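Local coordinates for extracellular solute-binding protein family 1 (Pseudothermotoga lettingae, PDB 5CI5) that binds alpha-D-tagatopyranose and probably delivers sugar to an ABC transporter as its extracellular solute-binding protein, at residues T175-S185 with Y229-V238. Sequence-based numbering, arbitrary orientation.
Sequences TKNRIYGYGVS and YTDLAKKYNV
In V184, chi1 of 176° places CG1 anti to the backbone N, and in Y229 chi1 of -173° does the same for the ring; the methyl thereby comes to rest over one ring face as the two side chains run past each other in opposite directions. CG1 of V184 stands 3.7 Å from the centroid of the Y229 ring and close to the ring normal, which meets the definition of a CH-pi contact. Beyond the ring, Y229 OH gives its proton to S185 O across 2.7 Å, in the carbonyl plane and on a lone pair. The other V184 methyl, CG2, packs on L232 CB at 3.8 Å, the two side chains at about a right angle. CD1 of L232 in turn reaches CD2 of the Y182 ring at 4.0 Å, in an oblique approach, while the hydroxyl of Y182 is hydrogen-bonded to H288 NE2. Just past N237, the first residue to leave helical phi/psi, V238 O accepts from Y182 N at 3.0 Å; the N-H...O angle of 171° is nearly straight, although the donor lies above the carbonyl plane. V238 packs on A169 and L170 of helix 162-172, and F199 of helix 190-202 meets the Y229 ring edge-to-face. With an alanine in place of this tyrosine, ring and hydroxyl are both gone, which would probably leave V184 CG1 without the aromatic face it packs on and S185 O without this donor. The contact thus joins the loop between helices 162-172 and 190-202 to the last turns of helix 220-234 and the residues that follow it, by two hydrogen bonds with apolar side chains between them, the Y229 hydroxyl fixing the loop near S185, whose side chain is about 10 Å from the bound tagatose, and the V238 carbonyl fixing it at Y182.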
ATOM      1  N   THR A 175      -6.295 -26.878  -7.157  1.00 13.38           N
ATOM      2  CA  THR A 175      -7.128 -25.989  -7.950  1.00 15.69           C
ATOM      3  C   THR A 175      -8.479 -26.643  -8.203  1.00 15.14           C
ATOM      4  O   THR A 175      -9.478 -25.937  -8.369  1.00 15.15           O
ATOM      5  CB  THR A 175      -6.498 -25.604  -9.316  1.00 23.15           C
ATOM      6  OG1 THR A 175      -6.336 -26.775 -10.119  1.00 24.33           O
ATOM      7  CG2 THR A 175      -5.157 -24.868  -9.126  1.00 22.74           C
ATOM      8  N   LYS A 176      -8.512 -27.973  -8.226  1.00 17.54           N
ATOM      9  CA  LYS A 176      -9.780 -28.696  -8.394  1.00 24.34           C
ATOM     10  C   LYS A 176     -10.790 -28.352  -7.295  1.00 21.43           C
ATOM     11  O   LYS A 176     -11.994 -28.436  -7.521  1.00 20.46           O
ATOM     12  CB  LYS A 176      -9.561 -30.213  -8.414  1.00 34.72           C
ATOM     13  CG  LYS A 176      -8.793 -30.749  -9.624  1.00 48.62           C
ATOM     14  CD  LYS A 176      -9.354 -30.265 -10.956  1.00 57.71           C
ATOM     15  CE  LYS A 176      -8.612 -30.907 -12.137  1.00 62.23           C
ATOM     16  NZ  LYS A 176      -7.185 -30.453 -12.223  1.00 62.50           N
ATOM     17  N   ASN A 177     -10.309 -27.971  -6.109  1.00 14.45           N
ATOM     18  CA  ASN A 177     -11.193 -27.548  -5.015  1.00 12.27           C
ATOM     19  C   ASN A 177     -11.092 -26.061  -4.733  1.00 10.89           C
ATOM     20  O   ASN A 177     -11.521 -25.581  -3.673  1.00 16.65           O
ATOM     21  CB  ASN A 177     -10.873 -28.360  -3.762  1.00 17.06           C
ATOM     22  CG  ASN A 177     -11.341 -29.808  -3.890  1.00 22.08           C
ATOM     23  OD1 ASN A 177     -12.442 -30.066  -4.367  1.00 23.29           O
ATOM     24  ND2 ASN A 177     -10.490 -30.750  -3.515  1.00 21.36           N
ATOM     25  N   ARG A 178     -10.526 -25.328  -5.695  1.00 11.55           N
ATOM     26  CA  ARG A 178     -10.480 -23.867  -5.653  1.00 11.26           C
ATOM     27  C   ARG A 178      -9.654 -23.414  -4.458  1.00 12.49           C
ATOM     28  O   ARG A 178      -9.950 -22.385  -3.829  1.00 13.59           O
ATOM     29  CB  ARG A 178     -11.882 -23.260  -5.621  1.00 11.83           C
ATOM     30  CG  ARG A 178     -12.768 -23.652  -6.810  1.00 16.65           C
ATOM     31  CD  ARG A 178     -14.177 -23.045  -6.688  1.00 15.26           C
ATOM     32  NE  ARG A 178     -14.728 -23.366  -5.381  1.00 15.71           N
ATOM     33  CZ  ARG A 178     -14.977 -22.499  -4.413  1.00 15.44           C
ATOM     34  NH1 ARG A 178     -14.798 -21.196  -4.592  1.00 16.83           N
ATOM     35  NH2 ARG A 178     -15.395 -22.950  -3.245  1.00 15.57           N
ATOM     36  N   ILE A 179      -8.601 -24.186  -4.181  1.00 12.10           N
ATOM     37  CA  ILE A 179      -7.633 -23.889  -3.114  1.00 10.11           C
ATOM     38  C   ILE A 179      -6.305 -23.483  -3.748  1.00 10.24           C
ATOM     39  O   ILE A 179      -5.789 -24.196  -4.582  1.00 11.65           O
ATOM     40  CB  ILE A 179      -7.412 -25.104  -2.182  1.00 13.18           C
ATOM     41  CG1 ILE A 179      -8.727 -25.484  -1.477  1.00 23.02           C
ATOM     42  CG2 ILE A 179      -6.293 -24.849  -1.168  1.00 16.40           C
ATOM     43  CD1 ILE A 179      -9.390 -24.364  -0.704  1.00 24.65           C
ATOM     44  N   TYR A 180      -5.746 -22.354  -3.319  1.00 11.58           N
ATOM     45  CA  TYR A 180      -4.565 -21.786  -3.966  1.00  9.71           C
ATOM     46  C   TYR A 180      -3.481 -21.455  -2.965  1.00  9.89           C
ATOM     47  O   TYR A 180      -3.756 -20.948  -1.880  1.00 10.83           O
ATOM     48  CB  TYR A 180      -4.949 -20.535  -4.729  1.00  5.68           C
ATOM     49  CG  TYR A 180      -5.974 -20.825  -5.808  1.00  7.37           C
ATOM     50  CD1 TYR A 180      -5.581 -21.221  -7.068  1.00 16.45           C
ATOM     51  CD2 TYR A 180      -7.349 -20.727  -5.533  1.00 12.47           C
ATOM     52  CE1 TYR A 180      -6.538 -21.498  -8.042  1.00 19.52           C
ATOM     53  CE2 TYR A 180      -8.286 -20.996  -6.495  1.00 15.81           C
ATOM     54  CZ  TYR A 180      -7.881 -21.383  -7.730  1.00 19.77           C
ATOM     55  OH  TYR A 180      -8.851 -21.643  -8.661  1.00 31.58           O
ATOM     56  N   GLY A 181      -2.243 -21.746  -3.341  1.00  8.21           N
ATOM     57  CA  GLY A 181      -1.113 -21.485  -2.474  1.00  8.59           C
ATOM     58  C   GLY A 181      -0.639 -20.032  -2.387  1.00  7.45           C
ATOM     59  O   GLY A 181      -0.209 -19.604  -1.319  1.00  9.77           O
ATOM     60  N   TYR A 182      -0.703 -19.285  -3.486  1.00  7.69           N
ATOM     61  CA  TYR A 182      -0.079 -17.932  -3.525  1.00  6.84           C
ATOM     62  C   TYR A 182      -0.756 -17.044  -4.572  1.00  9.39           C
ATOM     63  O   TYR A 182      -0.746 -17.336  -5.772  1.00  8.47           O
ATOM     64  CB  TYR A 182       1.450 -18.034  -3.801  1.00  8.03           C
ATOM     65  CG  TYR A 182       2.129 -16.677  -3.770  1.00  8.11           C
ATOM     66  CD1 TYR A 182       2.638 -16.167  -2.582  1.00  8.13           C
ATOM     67  CD2 TYR A 182       2.240 -15.895  -4.914  1.00  9.59           C
ATOM     68  CE1 TYR A 182       3.237 -14.914  -2.532  1.00  6.72           C
ATOM     69  CE2 TYR A 182       2.842 -14.647  -4.876  1.00  8.14           C
ATOM     70  CZ  TYR A 182       3.323 -14.152  -3.667  1.00  7.97           C
ATOM     71  OH  TYR A 182       3.932 -12.923  -3.583  1.00  7.65           O
ATOM     72  N   GLY A 183      -1.342 -15.956  -4.098  1.00  8.20           N
ATOM     73  CA  GLY A 183      -2.086 -15.052  -4.956  1.00  6.69           C
ATOM     74  C   GLY A 183      -1.175 -14.024  -5.603  1.00  7.95           C
ATOM     75  O   GLY A 183      -0.494 -13.274  -4.897  1.00 10.00           O
ATOM     76  N   VAL A 184      -1.196 -13.980  -6.941  1.00  7.94           N
ATOM     77  CA  VAL A 184      -0.415 -13.042  -7.758  1.00  8.18           C
ATOM     78  C   VAL A 184      -1.318 -11.912  -8.267  1.00 10.50           C
ATOM     79  O   VAL A 184      -2.332 -12.191  -8.892  1.00  8.17           O
ATOM     80  CB  VAL A 184       0.224 -13.759  -8.974  1.00  9.45           C
ATOM     81  CG1 VAL A 184       0.949 -12.788  -9.886  1.00  9.90           C
ATOM     82  CG2 VAL A 184       1.166 -14.887  -8.516  1.00  9.65           C
ATOM     83  N   SER A 185      -0.983 -10.653  -7.977  1.00  6.61           N
ATOM     84  CA  SER A 185      -1.801  -9.531  -8.481  1.00  6.73           C
ATOM     85  C   SER A 185      -1.413  -9.237  -9.919  1.00  6.58           C
ATOM     86  O   SER A 185      -0.257  -8.923 -10.213  1.00  8.50           O
ATOM     87  CB  SER A 185      -1.644  -8.273  -7.616  1.00  6.51           C
ATOM     88  OG  SER A 185      -2.035  -8.522  -6.276  1.00  6.66           O
ATOM     89  N   TYR A 229       7.364 -14.054 -10.999  1.00  7.42           N
ATOM     90  CA  TYR A 229       6.082 -13.503 -10.578  1.00  5.96           C
ATOM     91  C   TYR A 229       4.971 -14.001 -11.472  1.00  8.58           C
ATOM     92  O   TYR A 229       3.950 -14.480 -11.006  1.00  9.79           O
ATOM     93  CB  TYR A 229       6.156 -11.983 -10.595  1.00  8.35           C
ATOM     94  CG  TYR A 229       4.958 -11.251 -10.024  1.00  9.10           C
ATOM     95  CD1 TYR A 229       4.669 -11.292  -8.674  1.00 11.11           C
ATOM     96  CD2 TYR A 229       4.144 -10.486 -10.839  1.00  8.23           C
ATOM     97  CE1 TYR A 229       3.581 -10.610  -8.150  1.00  8.90           C
ATOM     98  CE2 TYR A 229       3.054  -9.787 -10.321  1.00  9.10           C
ATOM     99  CZ  TYR A 229       2.787  -9.838  -8.973  1.00 10.26           C
ATOM    100  OH  TYR A 229       1.695  -9.186  -8.420  1.00  8.36           O
ATOM    101  N   THR A 230       5.177 -13.910 -12.782  1.00  8.03           N
ATOM    102  CA  THR A 230       4.132 -14.372 -13.699  1.00  7.92           C
ATOM    103  C   THR A 230       4.080 -15.912 -13.820  1.00  8.40           C
ATOM    104  O   THR A 230       2.983 -16.453 -13.984  1.00 10.32           O
ATOM    105  CB  THR A 230       4.287 -13.762 -15.095  1.00  8.18           C
ATOM    106  OG1 THR A 230       5.577 -14.063 -15.658  1.00 11.38           O
ATOM    107  CG2 THR A 230       4.084 -12.243 -15.028  1.00 11.26           C
ATOM    108  N   ASP A 231       5.220 -16.598 -13.707  1.00  7.97           N
ATOM    109  CA  ASP A 231       5.219 -18.072 -13.727  1.00 11.12           C
ATOM    110  C   ASP A 231       4.372 -18.673 -12.597  1.00  9.34           C
ATOM    111  O   ASP A 231       3.768 -19.725 -12.768  1.00  9.52           O
ATOM    112  CB  ASP A 231       6.635 -18.631 -13.610  1.00 11.21           C
ATOM    113  CG  ASP A 231       7.390 -18.636 -14.935  1.00 13.19           C
ATOM    114  OD1 ASP A 231       6.779 -18.401 -15.990  1.00 13.79           O
ATOM    115  OD2 ASP A 231       8.613 -18.915 -14.898  1.00 16.25           O
ATOM    116  N   LEU A 232       4.360 -18.033 -11.432  1.00  9.57           N
ATOM    117  CA  LEU A 232       3.555 -18.509 -10.321  1.00  8.84           C
ATOM    118  C   LEU A 232       2.099 -18.612 -10.738  1.00 10.08           C
ATOM    119  O   LEU A 232       1.386 -19.539 -10.357  1.00 11.45           O
ATOM    120  CB  LEU A 232       3.705 -17.590  -9.104  1.00  8.90           C
ATOM    121  CG  LEU A 232       5.023 -17.774  -8.366  1.00  7.14           C
ATOM    122  CD1 LEU A 232       5.284 -16.580  -7.467  1.00 11.25           C
ATOM    123  CD2 LEU A 232       5.075 -19.057  -7.554  1.00  7.78           C
ATOM    124  N   ALA A 233       1.664 -17.658 -11.547  1.00  8.15           N
ATOM    125  CA  ALA A 233       0.315 -17.679 -12.073  1.00 12.57           C
ATOM    126  C   ALA A 233       0.150 -18.556 -13.335  1.00 19.93           C
ATOM    127  O   ALA A 233      -0.833 -19.281 -13.425  1.00 29.37           O
ATOM    128  CB  ALA A 233      -0.144 -16.269 -12.350  1.00 13.76           C
ATOM    129  N   LYS A 234       1.095 -18.527 -14.281  1.00 10.11           N
ATOM    130  CA  LYS A 234       0.914 -19.149 -15.610  1.00 11.28           C
ATOM    131  C   LYS A 234       1.389 -20.594 -15.772  1.00 20.55           C
ATOM    132  O   LYS A 234       0.788 -21.376 -16.501  1.00 34.08           O
ATOM    133  CB  LYS A 234       1.669 -18.362 -16.679  1.00 14.32           C
ATOM    134  CG  LYS A 234       1.196 -16.968 -16.961  1.00 22.02           C
ATOM    135  CD  LYS A 234       2.137 -16.334 -18.023  1.00 18.93           C
ATOM    136  CE  LYS A 234       1.891 -16.876 -19.430  1.00 22.99           C
ATOM    137  NZ  LYS A 234       2.684 -16.143 -20.479  1.00 23.64           N
ATOM    138  N   LYS A 235       2.533 -20.900 -15.189  1.00 15.20           N
ATOM    139  CA  LYS A 235       3.144 -22.225 -15.321  1.00 14.45           C
ATOM    140  C   LYS A 235       2.834 -23.090 -14.109  1.00 13.07           C
ATOM    141  O   LYS A 235       2.328 -24.230 -14.221  1.00 12.16           O
ATOM    142  CB  LYS A 235       4.678 -22.115 -15.475  1.00 15.72           C
ATOM    143  CG  LYS A 235       5.164 -21.474 -16.750  1.00 25.50           C
ATOM    144  CD  LYS A 235       6.676 -21.731 -16.893  1.00 20.94           C
ATOM    145  CE  LYS A 235       7.219 -21.178 -18.197  1.00 30.33           C
ATOM    146  NZ  LYS A 235       6.851 -19.754 -18.410  1.00 29.32           N
ATOM    147  N   TYR A 236       3.161 -22.554 -12.948  1.00 12.47           N
ATOM    148  CA  TYR A 236       3.030 -23.294 -11.700  1.00  9.82           C
ATOM    149  C   TYR A 236       1.577 -23.350 -11.263  1.00 11.13           C
ATOM    150  O   TYR A 236       1.190 -24.239 -10.517  1.00 10.60           O
ATOM    151  CB  TYR A 236       3.907 -22.659 -10.605  1.00  7.18           C
ATOM    152  CG  TYR A 236       5.385 -22.639 -10.939  1.00  8.22           C
ATOM    153  CD1 TYR A 236       6.097 -23.823 -11.139  1.00 13.14           C
ATOM    154  CD2 TYR A 236       6.075 -21.435 -11.033  1.00 10.11           C
ATOM    155  CE1 TYR A 236       7.444 -23.806 -11.427  1.00 12.92           C
ATOM    156  CE2 TYR A 236       7.431 -21.402 -11.326  1.00 13.43           C
ATOM    157  CZ  TYR A 236       8.116 -22.589 -11.523  1.00 15.02           C
ATOM    158  OH  TYR A 236       9.467 -22.541 -11.829  1.00 15.03           O
ATOM    159  N   ASN A 237       0.780 -22.387 -11.723  1.00  9.68           N
ATOM    160  CA  ASN A 237      -0.662 -22.372 -11.445  1.00 10.22           C
ATOM    161  C   ASN A 237      -0.978 -22.493  -9.960  1.00  9.77           C
ATOM    162  O   ASN A 237      -1.744 -23.377  -9.567  1.00 13.57           O
ATOM    163  CB  ASN A 237      -1.352 -23.504 -12.208  1.00 12.21           C
ATOM    164  CG  ASN A 237      -2.853 -23.369 -12.215  1.00 21.00           C
ATOM    165  OD1 ASN A 237      -3.400 -22.264 -12.152  1.00 20.56           O
ATOM    166  ND2 ASN A 237      -3.530 -24.500 -12.287  1.00 24.40           N
ATOM    167  N   VAL A 238      -0.412 -21.606  -9.136  1.00 10.33           N
ATOM    168  CA  VAL A 238      -0.690 -21.615  -7.698  1.00  8.56           C
ATOM    169  C   VAL A 238      -1.570 -20.449  -7.233  1.00  7.54           C
ATOM    170  O   VAL A 238      -1.851 -20.306  -6.043  1.00  9.11           O
ATOM    171  CB  VAL A 238       0.611 -21.612  -6.873  1.00  8.65           C
ATOM    172  CG1 VAL A 238       1.362 -22.918  -7.105  1.00 10.42           C
ATOM    173  CG2 VAL A 238       1.473 -20.402  -7.183  1.00  8.28           C
TER